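Local coordinates for Thiol:disulfide interchange protein (Proteus mirabilis, PDB 4OD7), which probably acts as a periplasmic dithiol oxidase of the DsbA type, introducing disulfide bonds into folding proteins through a redox-active thioredoxin-fold centre, at residues Phe28-Glu40 and Gln88-Thr100. The protein carries 1 engineered substitution. Sequence-based numbering, arbitrary orientation.
Sequences FSFYSPHCYQFSE and QVSPALFKGIQET. Engineered in segment 28-40: Ser32 (natural residue Cys).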
loop_
_atom_site.group_PDB
_atom_site.type_symbol
_atom_site.label_atom_id
_atom_site.label_comp_id
_atom_site.label_asym_id
_atom_site.label_seq_id
_atom_site.Cartn_x
_atom_site.Cartn_y
_atom_site.Cartn_z
ATOM N N PHE A 28 -3.005 1.702 0.114
ATOM C CA PHE A 28 -2.531 2.893 -0.595
ATOM C C PHE A 28 -3.358 3.141 -1.829
ATOM O O PHE A 28 -4.159 2.312 -2.224
ATOM C CB PHE A 28 -1.038 2.727 -0.951
ATOM C CG PHE A 28 -0.780 1.919 -2.212
ATOM C CD1 PHE A 28 -0.400 2.540 -3.405
ATOM C CD2 PHE A 28 -0.900 0.526 -2.208
ATOM C CE1 PHE A 28 -0.145 1.790 -4.538
ATOM C CE2 PHE A 28 -0.660 -0.204 -3.344
ATOM C CZ PHE A 28 -0.268 0.440 -4.504
ATOM N N SER A 29 -3.131 4.291 -2.439
ATOM C CA SER A 29 -3.675 4.631 -3.728
ATOM C C SER A 29 -2.600 5.343 -4.566
ATOM O O SER A 29 -1.844 6.189 -4.063
ATOM C CB SER A 29 -4.907 5.548 -3.590
ATOM O OG SER A 29 -5.380 5.973 -4.855
ATOM N N PHE A 30 -2.538 4.999 -5.847
ATOM C CA PHE A 30 -1.651 5.680 -6.764
ATOM C C PHE A 30 -2.083 7.112 -6.957
ATOM O O PHE A 30 -1.295 7.939 -7.378
ATOM C CB PHE A 30 -1.620 4.994 -8.088
ATOM C CG PHE A 30 -0.779 3.767 -8.093
ATOM C CD1 PHE A 30 0.611 3.865 -7.928
ATOM C CD2 PHE A 30 -1.357 2.507 -8.276
ATOM C CE1 PHE A 30 1.428 2.739 -7.966
ATOM C CE2 PHE A 30 -0.551 1.371 -8.307
ATOM C CZ PHE A 30 0.852 1.496 -8.128
ATOM N N TYR A 31 -3.319 7.415 -6.584
ATOM C CA TYR A 31 -3.850 8.783 -6.671
ATOM C C TYR A 31 -3.522 9.705 -5.511
ATOM O O TYR A 31 -3.590 10.893 -5.649
ATOM C CB TYR A 31 -5.354 8.718 -6.795
ATOM C CG TYR A 31 -5.864 8.351 -8.167
ATOM C CD1 TYR A 31 -5.977 9.322 -9.147
ATOM C CD2 TYR A 31 -6.235 7.050 -8.485
ATOM C CE1 TYR A 31 -6.480 9.023 -10.386
ATOM C CE2 TYR A 31 -6.732 6.747 -9.745
ATOM C CZ TYR A 31 -6.843 7.746 -10.679
ATOM O OH TYR A 31 -7.329 7.523 -11.928
ATOM N N SER A 32 -3.094 9.123 -4.407
ATOM C CA SER A 32 -2.901 9.797 -3.154
ATOM C C SER A 32 -1.514 10.488 -3.054
ATOM O O SER A 32 -0.469 9.834 -3.128
ATOM C CB SER A 32 -3.096 8.755 -2.044
ATOM O OG SER A 32 -2.486 9.138 -0.844
ATOM N N PRO A 33 -1.498 11.827 -2.914
ATOM C CA PRO A 33 -0.194 12.446 -2.738
ATOM C C PRO A 33 0.490 11.984 -1.474
ATOM O O PRO A 33 1.679 11.812 -1.473
ATOM C CB PRO A 33 -0.514 13.948 -2.700
ATOM C CG PRO A 33 -1.793 14.074 -3.382
ATOM C CD PRO A 33 -2.557 12.829 -3.070
ATOM N N HIS A 34 -0.243 11.752 -0.415
ATOM C CA HIS A 34 0.359 11.226 0.794
ATOM C C HIS A 34 0.965 9.817 0.582
ATOM O O HIS A 34 1.970 9.488 1.153
ATOM C CB HIS A 34 -0.668 11.194 1.914
ATOM C CG HIS A 34 -0.956 12.541 2.521
ATOM N ND1 HIS A 34 -2.023 13.303 2.123
ATOM C CD2 HIS A 34 -0.339 13.252 3.488
ATOM C CE1 HIS A 34 -2.051 14.423 2.820
ATOM N NE2 HIS A 34 -1.028 14.423 3.643
ATOM N N CYS A 35 0.350 8.967 -0.209
ATOM C CA CYS A 35 0.951 7.669 -0.453
ATOM C C CYS A 35 2.260 7.781 -1.210
ATOM O O CYS A 35 3.233 7.122 -0.873
ATOM C CB CYS A 35 -0.029 6.844 -1.239
ATOM S SG CYS A 35 -1.311 6.249 -0.244
ATOM N N TYR A 36 2.308 8.689 -2.169
ATOM C CA TYR A 36 3.533 8.906 -2.905
ATOM C C TYR A 36 4.615 9.406 -1.993
ATOM O O TYR A 36 5.736 8.908 -1.929
ATOM C CB TYR A 36 3.310 9.912 -4.037
ATOM C CG TYR A 36 4.547 10.150 -4.861
ATOM C CD1 TYR A 36 5.085 9.160 -5.665
ATOM C CD2 TYR A 36 5.205 11.353 -4.787
ATOM C CE1 TYR A 36 6.223 9.376 -6.378
ATOM C CE2 TYR A 36 6.329 11.588 -5.508
ATOM C CZ TYR A 36 6.835 10.604 -6.301
ATOM O OH TYR A 36 7.985 10.878 -7.000
ATOM N N GLN A 37 4.255 10.429 -1.261
ATOM C CA GLN A 37 5.159 10.954 -0.281
ATOM C C GLN A 37 5.701 9.855 0.723
ATOM O O GLN A 37 6.869 9.770 0.976
ATOM C CB GLN A 37 4.414 11.999 0.478
ATOM C CG GLN A 37 4.601 13.444 0.203
ATOM C CD GLN A 37 5.938 13.892 0.666
ATOM O OE1 GLN A 37 6.604 13.263 1.454
ATOM N NE2 GLN A 37 6.330 14.962 0.181
ATOM N N PHE A 38 4.812 9.031 1.261
ATOM C CA PHE A 38 5.103 8.004 2.279
ATOM C C PHE A 38 6.024 6.893 1.726
ATOM O O PHE A 38 6.997 6.490 2.358
ATOM C CB PHE A 38 3.800 7.375 2.764
ATOM C CG PHE A 38 3.896 6.639 4.103
ATOM C CD1 PHE A 38 3.783 7.302 5.323
ATOM C CD2 PHE A 38 4.077 5.284 4.128
ATOM C CE1 PHE A 38 3.831 6.630 6.491
ATOM C CE2 PHE A 38 4.113 4.578 5.337
ATOM C CZ PHE A 38 4.000 5.244 6.495
ATOM N N SER A 39 5.687 6.372 0.545
ATOM C CA SER A 39 6.385 5.203 0.054
ATOM C C SER A 39 7.479 5.529 -0.970
ATOM O O SER A 39 8.514 4.877 -0.953
ATOM C CB SER A 39 5.376 4.253 -0.561
ATOM O OG SER A 39 4.833 4.783 -1.742
ATOM N N GLU A 40 7.305 6.518 -1.841
ATOM C CA GLU A 40 8.278 6.757 -2.914
ATOM C C GLU A 40 9.353 7.737 -2.543
ATOM O O GLU A 40 10.477 7.625 -3.018
ATOM C CB GLU A 40 7.599 7.219 -4.201
ATOM C CG GLU A 40 6.660 6.244 -4.888
ATOM C CD GLU A 40 7.427 5.100 -5.469
ATOM O OE1 GLU A 40 8.270 5.428 -6.313
ATOM O OE2 GLU A 40 7.194 3.910 -5.190
ATOM N N GLN A 88 9.189 -2.170 -10.454
ATOM C CA GLN A 88 9.379 -1.585 -11.772
ATOM C C GLN A 88 8.248 -0.638 -12.192
ATOM O O GLN A 88 8.507 0.374 -12.778
ATOM C CB GLN A 88 9.519 -2.705 -12.828
ATOM C CG GLN A 88 10.850 -3.481 -12.855
ATOM C CD GLN A 88 11.187 -4.269 -11.579
ATOM O OE1 GLN A 88 10.331 -4.927 -10.960
ATOM N NE2 GLN A 88 12.451 -4.195 -11.183
ATOM N N VAL A 89 6.988 -0.967 -11.895
ATOM C CA VAL A 89 5.864 -0.192 -12.426
ATOM C C VAL A 89 5.367 0.792 -11.392
ATOM O O VAL A 89 4.805 1.821 -11.762
ATOM C CB VAL A 89 4.639 -1.073 -12.870
ATOM C CG1 VAL A 89 5.067 -2.212 -13.748
ATOM C CG2 VAL A 89 3.888 -1.636 -11.696
ATOM N N SER A 90 5.570 0.473 -10.106
ATOM C CA SER A 90 5.058 1.327 -9.042
ATOM C C SER A 90 5.500 2.796 -9.236
ATOM O O SER A 90 4.649 3.672 -9.206
ATOM C CB SER A 90 5.475 0.795 -7.678
ATOM O OG SER A 90 4.973 1.626 -6.660
ATOM N N PRO A 91 6.809 3.081 -9.435
ATOM C CA PRO A 91 7.162 4.476 -9.669
ATOM C C PRO A 91 6.473 5.104 -10.887
ATOM O O PRO A 91 6.033 6.263 -10.847
ATOM C CB PRO A 91 8.669 4.401 -9.840
ATOM C CG PRO A 91 9.074 3.199 -9.120
ATOM C CD PRO A 91 8.015 2.242 -9.344
ATOM N N ALA A 92 6.334 4.318 -11.957
ATOM C CA ALA A 92 5.719 4.811 -13.223
ATOM C C ALA A 92 4.213 5.079 -13.110
ATOM O O ALA A 92 3.670 5.980 -13.766
ATOM C CB ALA A 92 5.978 3.799 -14.398
ATOM N N LEU A 93 3.546 4.305 -12.267
ATOM C CA LEU A 93 2.133 4.454 -12.076
ATOM C C LEU A 93 1.875 5.680 -11.228
ATOM O O LEU A 93 0.984 6.446 -11.513
ATOM C CB LEU A 93 1.572 3.217 -11.421
ATOM C CG LEU A 93 1.525 1.956 -12.304
ATOM C CD1 LEU A 93 1.157 0.829 -11.437
ATOM C CD2 LEU A 93 0.578 2.035 -13.482
ATOM N N PHE A 94 2.654 5.858 -10.182
ATOM C CA PHE A 94 2.550 7.103 -9.411
ATOM C C PHE A 94 2.825 8.310 -10.314
ATOM O O PHE A 94 2.072 9.252 -10.341
ATOM C CB PHE A 94 3.538 7.136 -8.240
ATOM C CG PHE A 94 3.032 6.506 -6.983
ATOM C CD1 PHE A 94 1.952 7.020 -6.310
ATOM C CD2 PHE A 94 3.675 5.401 -6.456
ATOM C CE1 PHE A 94 1.504 6.418 -5.133
ATOM C CE2 PHE A 94 3.235 4.803 -5.283
ATOM C CZ PHE A 94 2.150 5.316 -4.620
ATOM N N LYS A 95 3.895 8.234 -11.082
ATOM C CA LYS A 95 4.273 9.320 -11.968
ATOM C C LYS A 95 3.180 9.632 -12.984
ATOM O O LYS A 95 2.818 10.790 -13.174
ATOM C CB LYS A 95 5.595 8.990 -12.657
ATOM C CG LYS A 95 5.981 9.983 -13.690
ATOM C CD LYS A 95 7.197 9.602 -14.467
ATOM C CE LYS A 95 7.285 10.539 -15.664
ATOM N NZ LYS A 95 7.292 11.965 -15.270
ATOM N N GLY A 96 2.644 8.602 -13.619
ATOM C CA GLY A 96 1.669 8.814 -14.653
ATOM C C GLY A 96 0.384 9.357 -14.104
ATOM O O GLY A 96 -0.293 10.086 -14.762
ATOM N N ILE A 97 0.059 9.041 -12.875
ATOM C CA ILE A 97 -1.123 9.616 -12.270
ATOM C C ILE A 97 -0.822 11.044 -11.784
ATOM O O ILE A 97 -1.526 11.964 -12.118
ATOM C CB ILE A 97 -1.633 8.793 -11.067
ATOM C CG1 ILE A 97 -2.052 7.388 -11.491
ATOM C CG2 ILE A 97 -2.779 9.542 -10.370
ATOM C CD1 ILE A 97 -3.299 7.334 -12.325
ATOM N N GLN A 98 0.226 11.207 -11.013
ATOM C CA GLN A 98 0.395 12.430 -10.279
ATOM C C GLN A 98 1.324 13.465 -10.838
ATOM O O GLN A 98 1.173 14.641 -10.537
ATOM C CB GLN A 98 0.850 12.077 -8.875
ATOM C CG GLN A 98 -0.208 11.338 -8.208
ATOM C CD GLN A 98 -0.038 11.273 -6.778
ATOM O OE1 GLN A 98 0.276 12.281 -6.148
ATOM N NE2 GLN A 98 -0.197 10.063 -6.216
ATOM N N GLU A 99 2.275 13.051 -11.649
ATOM C CA GLU A 99 3.334 13.930 -12.114
ATOM C C GLU A 99 3.011 14.456 -13.500
ATOM O O GLU A 99 3.158 15.636 -13.765
ATOM C CB GLU A 99 4.645 13.197 -12.149
ATOM C CG GLU A 99 5.790 14.086 -12.522
ATOM C CD GLU A 99 7.103 13.384 -12.396
ATOM O OE1 GLU A 99 7.206 12.466 -11.570
ATOM O OE2 GLU A 99 8.017 13.703 -13.177
ATOM N N THR A 100 2.733 13.551 -14.420
ATOM C CA THR A 100 2.481 13.928 -15.795
ATOM C C THR A 100 1.003 13.860 -16.119
ATOM O O THR A 100 0.571 14.490 -17.053
ATOM C CB THR A 100 3.280 13.025 -16.783
ATOM O OG1 THR A 100 3.015 11.647 -16.522
ATOM C CG2 THR A 100 4.756 13.212 -16.591
HETATM O O HOH W 1 6.564 10.705 -10.004
#
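With chi1 at -87°, Phe94 holds CG anti to its carbonyl carbon and sends its ring from helix 88-99 into a hole formed by Cys35, Tyr36, Ser39 and Glu40, a knob-into-hole fit against the active-site helix of the thioredoxin fold. Phe30, with CG likewise beside its backbone N (chi1 -78°), brings CD1 over the centre of the Phe94 ring: centroids 4.8 Å apart, planes at 66°, an edge-to-face pair. Tyr36 CA lies over the opposite face, toward its rim, a CH-pi contact 4.3 Å from the centroid, while Glu40 CG comes within 3.5 Å of Phe94 CD2. The Phe30 ring is itself sandwiched between Leu93 CB, a CH-pi contact 3.7 Å from its centroid, and Phe28 CE1; Met73 of helix 70-83 and the ring of His62 also touch it. Ile97 CD1 makes a further CH-pi contact, 4.3 Å from the Tyr31 centroid; Leu69 N holds the Tyr31 hydroxyl. Helix 88-99 thus packs on both the Ser29-Ser32 turn and helix 33-40. The natural Cys-X-X-Cys pair sits at 32 and 35; engineered Ser32 caps the helix, OG accepting from Cys35 N and also bonding an acidic side chain of the bound peptide. Gln98 NE2 bridges Phe30 O (2.7 Å) and Ser32 O (3.1 Å), both acceptors near its amide plane. NE2 stands almost straight above the Ser32 carbonyl plane, opposite Tyr36 N.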